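Local coordinates for protein translation initiation factor eIF-2B (Pyrococcus horikoshii, PDB 1VB5) that serves as the regulatory subunit of archaeal initiation factor 2B, which probably exchanges GDP for GTP on translation initiation factor 2, at residues A185-I188 against V194-K197; E94-L99 against F118-L123. One frame throughout, in Å; residues are numbered along the deposited sequence.

Contact 1. Residues A185-I188 against V194-K197; sequences ADMI and VVNK
D186 and M187 both face V195 across a classic beta bulge, set in the antiparallel hairpin of strands 187-188 and 194-197. The shared acceptor is the evidence: V195 O accepts from D186 N at 2.8 Å, and more weakly from M187 N. V195 N answers with a nearly straight bond to M187 O (173°).

The two faces fit differently. M187 and V195 abut at their roots, CB to CB 3.9 Å; with CG of M187 anti to its own N (chi1 177°), the thioether continues away from V195, and this side chain packs on L227. Over the opposite face V194 supplies two bumps. Its CG1 fits between A185 CB, 3.8 Å away, and I188 CD1, while its CG2 meets that same CD1 at 3.8 Å, the isoleucine and valine lying side by side.

D186 and N196 cross at about a right angle, bringing the two acceptors D186 OD2 and N196 OD1 to 3.4 Å; a water donates to both, which probably eases their repulsion. N196 ND2 turns instead to T200 OG1. A leucine in place of N196 has neither amide atom, and would probably leave the water less firmly held and T200 OG1 without this mate. The water's contacts are 2.6 Å to D186 OD2, 2.8 Å to N196 OD1 and 3.1 Å to K197 N, from which it accepts.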
loop_
_atom_site.group_PDB
_atom_site.type_symbol
_atom_site.label_atom_id
_atom_site.label_comp_id
_atom_site.label_asym_id
_atom_site.label_seq_id
_atom_site.Cartn_x
_atom_site.Cartn_y
_atom_site.Cartn_z
ATOM N N ALA B 185 -2.927 -16.789 4.102
ATOM C CA ALA B 185 -1.593 -16.905 4.668
ATOM C C ALA B 185 -0.760 -17.900 3.877
ATOM O O ALA B 185 -1.271 -18.922 3.407
ATOM C CB ALA B 185 -1.679 -17.347 6.117
ATOM N N ASP B 186 0.522 -17.591 3.729
ATOM C CA ASP B 186 1.452 -18.460 3.029
ATOM C C ASP B 186 2.156 -19.314 4.080
ATOM O O ASP B 186 2.681 -20.379 3.780
ATOM C CB ASP B 186 2.471 -17.623 2.250
ATOM C CG ASP B 186 1.828 -16.840 1.124
ATOM O OD1 ASP B 186 1.520 -17.443 0.071
ATOM O OD2 ASP B 186 1.611 -15.622 1.294
ATOM N N MET B 187 2.146 -18.840 5.319
ATOM C CA MET B 187 2.781 -19.564 6.414
ATOM C C MET B 187 2.417 -19.004 7.784
ATOM O O MET B 187 2.273 -17.788 7.954
ATOM C CB MET B 187 4.308 -19.523 6.270
ATOM C CG MET B 187 5.041 -20.204 7.418
ATOM S SD MET B 187 6.829 -19.983 7.443
ATOM C CE MET B 187 7.291 -20.536 5.792
ATOM N N ILE B 188 2.247 -19.901 8.749
ATOM C CA ILE B 188 1.982 -19.509 10.124
ATOM C C ILE B 188 3.252 -20.023 10.797
ATOM O O ILE B 188 3.471 -21.236 10.870
ATOM C CB ILE B 188 0.760 -20.234 10.742
ATOM C CG1 ILE B 188 -0.519 -19.925 9.949
ATOM C CG2 ILE B 188 0.609 -19.820 12.199
ATOM C CD1 ILE B 188 -0.895 -18.447 9.880
ATOM N N VAL B 194 2.160 -14.426 11.146
ATOM C CA VAL B 194 1.589 -14.743 9.846
ATOM C C VAL B 194 2.380 -14.164 8.686
ATOM O O VAL B 194 2.600 -12.954 8.612
ATOM C CB VAL B 194 0.136 -14.227 9.745
ATOM C CG1 VAL B 194 -0.469 -14.615 8.394
ATOM C CG2 VAL B 194 -0.691 -14.783 10.888
ATOM N N VAL B 195 2.815 -15.038 7.789
ATOM C CA VAL B 195 3.558 -14.621 6.607
ATOM C C VAL B 195 2.538 -14.566 5.474
ATOM O O VAL B 195 1.821 -15.541 5.218
ATOM C CB VAL B 195 4.653 -15.628 6.238
ATOM C CG1 VAL B 195 5.396 -15.149 4.998
ATOM C CG2 VAL B 195 5.620 -15.797 7.404
ATOM N N ASN B 196 2.455 -13.421 4.808
ATOM C CA ASN B 196 1.496 -13.266 3.731
ATOM C C ASN B 196 1.960 -12.163 2.793
ATOM O O ASN B 196 2.966 -11.510 3.050
ATOM C CB ASN B 196 0.111 -12.936 4.315
ATOM C CG ASN B 196 -1.011 -13.157 3.316
ATOM O OD1 ASN B 196 -1.107 -14.220 2.699
ATOM N ND2 ASN B 196 -1.871 -12.159 3.155
ATOM N N LYS B 197 1.229 -11.972 1.701
ATOM C CA LYS B 197 1.559 -10.950 0.716
ATOM C C LYS B 197 1.946 -9.628 1.393
ATOM O O LYS B 197 1.297 -9.189 2.345
ATOM C CB LYS B 197 0.364 -10.726 -0.217
ATOM C CG LYS B 197 0.629 -9.723 -1.333
ATOM C CD LYS B 197 1.631 -10.272 -2.345
ATOM C CE LYS B 197 2.151 -9.166 -3.270
ATOM N NZ LYS B 197 1.038 -8.418 -3.928
HETATM O O HOH W 1 -0.191 -14.142 0.058
#

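Contact 2. Residues E94-L99 against F118-L123; sequences EAKREL and FSSTVL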
loop_
_atom_site.group_PDB
_atom_site.type_symbol
_atom_site.label_atom_id
_atom_site.label_comp_id
_atom_site.label_asym_id
_atom_site.label_seq_id
_atom_site.Cartn_x
_atom_site.Cartn_y
_atom_site.Cartn_z
ATOM N N GLU B 94 -10.151 -31.394 1.249
ATOM C CA GLU B 94 -11.028 -31.576 2.396
ATOM C C GLU B 94 -10.819 -30.440 3.392
ATOM O O GLU B 94 -11.777 -29.908 3.961
ATOM C CB GLU B 94 -10.738 -32.918 3.071
ATOM C CG GLU B 94 -11.665 -33.250 4.224
ATOM C CD GLU B 94 -11.358 -34.603 4.848
ATOM O OE1 GLU B 94 -11.342 -35.615 4.109
ATOM O OE2 GLU B 94 -11.135 -34.656 6.077
ATOM N N ALA B 95 -9.561 -30.071 3.593
ATOM C CA ALA B 95 -9.220 -28.998 4.522
ATOM C C ALA B 95 -9.857 -27.684 4.078
ATOM O O ALA B 95 -10.509 -27.009 4.875
ATOM C CB ALA B 95 -7.700 -28.844 4.614
ATOM N N LYS B 96 -9.677 -27.332 2.807
ATOM C CA LYS B 96 -10.240 -26.097 2.278
ATOM C C LYS B 96 -11.759 -26.048 2.439
ATOM O O LYS B 96 -12.306 -25.026 2.850
ATOM C CB LYS B 96 -9.868 -25.919 0.801
ATOM C CG LYS B 96 -10.321 -24.576 0.204
ATOM C CD LYS B 96 -9.933 -24.438 -1.271
ATOM C CE LYS B 96 -8.418 -24.413 -1.449
ATOM N NZ LYS B 96 -8.003 -24.366 -2.887
ATOM N N ARG B 97 -12.437 -27.147 2.118
ATOM C CA ARG B 97 -13.892 -27.203 2.240
ATOM C C ARG B 97 -14.365 -27.003 3.679
ATOM O O ARG B 97 -15.294 -26.231 3.941
ATOM C CB ARG B 97 -14.415 -28.542 1.712
ATOM C CG ARG B 97 -14.576 -28.596 0.198
ATOM C CD ARG B 97 -15.742 -27.710 -0.236
ATOM N NE ARG B 97 -15.945 -27.684 -1.686
ATOM C CZ ARG B 97 -16.989 -27.108 -2.281
ATOM N NH1 ARG B 97 -17.930 -26.512 -1.555
ATOM N NH2 ARG B 97 -17.093 -27.124 -3.604
ATOM N N GLU B 98 -13.724 -27.696 4.613
ATOM C CA GLU B 98 -14.102 -27.587 6.016
ATOM C C GLU B 98 -13.778 -26.203 6.583
ATOM O O GLU B 98 -14.551 -25.644 7.362
ATOM C CB GLU B 98 -13.396 -28.672 6.838
ATOM C CG GLU B 98 -13.872 -28.763 8.280
ATOM C CD GLU B 98 -15.389 -28.752 8.395
ATOM O OE1 GLU B 98 -16.053 -29.398 7.552
ATOM O OE2 GLU B 98 -15.917 -28.105 9.328
ATOM N N LEU B 99 -12.640 -25.646 6.185
ATOM C CA LEU B 99 -12.250 -24.326 6.672
ATOM C C LEU B 99 -13.263 -23.303 6.148
ATOM O O LEU B 99 -13.712 -22.419 6.887
ATOM C CB LEU B 99 -10.831 -23.984 6.195
ATOM C CG LEU B 99 -10.091 -22.787 6.823
ATOM C CD1 LEU B 99 -8.638 -22.809 6.385
ATOM C CD2 LEU B 99 -10.749 -21.476 6.420
ATOM N N PHE B 118 -4.666 -12.327 -3.235
ATOM C CA PHE B 118 -5.551 -13.419 -3.630
ATOM C C PHE B 118 -5.278 -14.693 -2.843
ATOM O O PHE B 118 -4.134 -15.127 -2.711
ATOM C CB PHE B 118 -5.413 -13.731 -5.125
ATOM C CG PHE B 118 -6.247 -14.915 -5.576
ATOM C CD1 PHE B 118 -7.629 -14.810 -5.677
ATOM C CD2 PHE B 118 -5.647 -16.148 -5.837
ATOM C CE1 PHE B 118 -8.414 -15.913 -6.029
ATOM C CE2 PHE B 118 -6.416 -17.263 -6.192
ATOM C CZ PHE B 118 -7.806 -17.145 -6.287
ATOM N N SER B 119 -6.347 -15.285 -2.326
ATOM C CA SER B 119 -6.273 -16.522 -1.562
ATOM C C SER B 119 -7.487 -17.366 -1.926
ATOM O O SER B 119 -8.619 -16.960 -1.661
ATOM C CB SER B 119 -6.298 -16.219 -0.065
ATOM O OG SER B 119 -6.620 -17.381 0.679
ATOM N N SER B 120 -7.261 -18.529 -2.534
ATOM C CA SER B 120 -8.372 -19.393 -2.918
ATOM C C SER B 120 -9.191 -19.792 -1.696
ATOM O O SER B 120 -10.394 -20.018 -1.792
ATOM C CB SER B 120 -7.859 -20.643 -3.654
ATOM O OG SER B 120 -6.754 -21.218 -2.981
ATOM N N THR B 121 -8.542 -19.845 -0.538
ATOM C CA THR B 121 -9.223 -20.208 0.699
ATOM C C THR B 121 -10.177 -19.099 1.127
ATOM O O THR B 121 -11.332 -19.361 1.474
ATOM C CB THR B 121 -8.195 -20.484 1.820
ATOM O OG1 THR B 121 -7.399 -21.621 1.457
ATOM C CG2 THR B 121 -8.891 -20.761 3.144
ATOM N N VAL B 122 -9.705 -17.855 1.105
ATOM C CA VAL B 122 -10.560 -16.738 1.487
ATOM C C VAL B 122 -11.714 -16.652 0.492
ATOM O O VAL B 122 -12.847 -16.357 0.868
ATOM C CB VAL B 122 -9.780 -15.403 1.495
ATOM C CG1 VAL B 122 -10.741 -14.231 1.719
ATOM C CG2 VAL B 122 -8.726 -15.431 2.592
ATOM N N LEU B 123 -11.419 -16.913 -0.776
ATOM C CA LEU B 123 -12.438 -16.882 -1.822
ATOM C C LEU B 123 -13.541 -17.921 -1.559
ATOM O O LEU B 123 -14.726 -17.629 -1.711
ATOM C CB LEU B 123 -11.793 -17.135 -3.195
ATOM C CG LEU B 123 -12.759 -17.298 -4.376
ATOM C CD1 LEU B 123 -13.666 -16.074 -4.481
ATOM C CD2 LEU B 123 -11.975 -17.504 -5.665
#
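K96 NZ meets two hydroxyls: it donates weakly to S120 OG, 3.4 Å away, and hydrogen-bonds to S22 OG, its stronger partner. The contact sets the flank of helix 78-106 against the N-capped first turn of helix 120-131, which follows strand 111-115 in a Rossmann-like alpha/beta fold.

The cap is defined by geometry. S119 OG accepts from V122 N at 3.2 Å with an N-H...O angle of 167°, so the serine closes the turn three residues ahead. Just before it, the F118 ring lies with one face toward S120 N, which sits 3.9 Å above the ring plane and is offset to the rim.

K96 extends toward the serine as a long arm. Its CG is anti to the backbone N (chi1 -175°), and a single bend at chi3 (-64°) swings the end over to S120; on the way CE passes T121 OG1 at 4.2 Å. The ammonium near the start of helix 120-131 is probably disfavoured by the helix dipole, which the nearby acidic side chains of E124 and E219 may offset: both touch K96, and E219 OE2 also hydrogen-bonds to the buried T121 OG1.

Deeper in, the interface turns apolar. L99 and T121 cross at about a right angle, and both also rest on A217 of strand 214-217, so the two helices share a floor. The threonine methyl is presented to the fork of the leucine: T121 CG2 lies 3.8 Å from L99 CD1 and equally 3.8 Å from L99 CD2.

In the fold
Both segments of contact 2 precede those of contact 1 in the chain; the centres of the two contacts are 14 Å apart and their nearest atoms about 5 Å, without touching. The seven-stranded mixed sheet connects them. Its neighbouring parallel strands 111-115 and 180-183 lead respectively into 118-123 and 185-188, and strand 214-217 touches both, with V216 meeting contact 1 and A217 meeting contact 2. Contact 1 belongs to a separate three-stranded antiparallel sheet completed by strand 251-254, whereas contact 2 pairs two helices. A further bridge is E148, which salt-bridges K197 and packs against F118. The helix pair and the hairpin thus both pack on strand 214-217 of one Rossmann-like sheet.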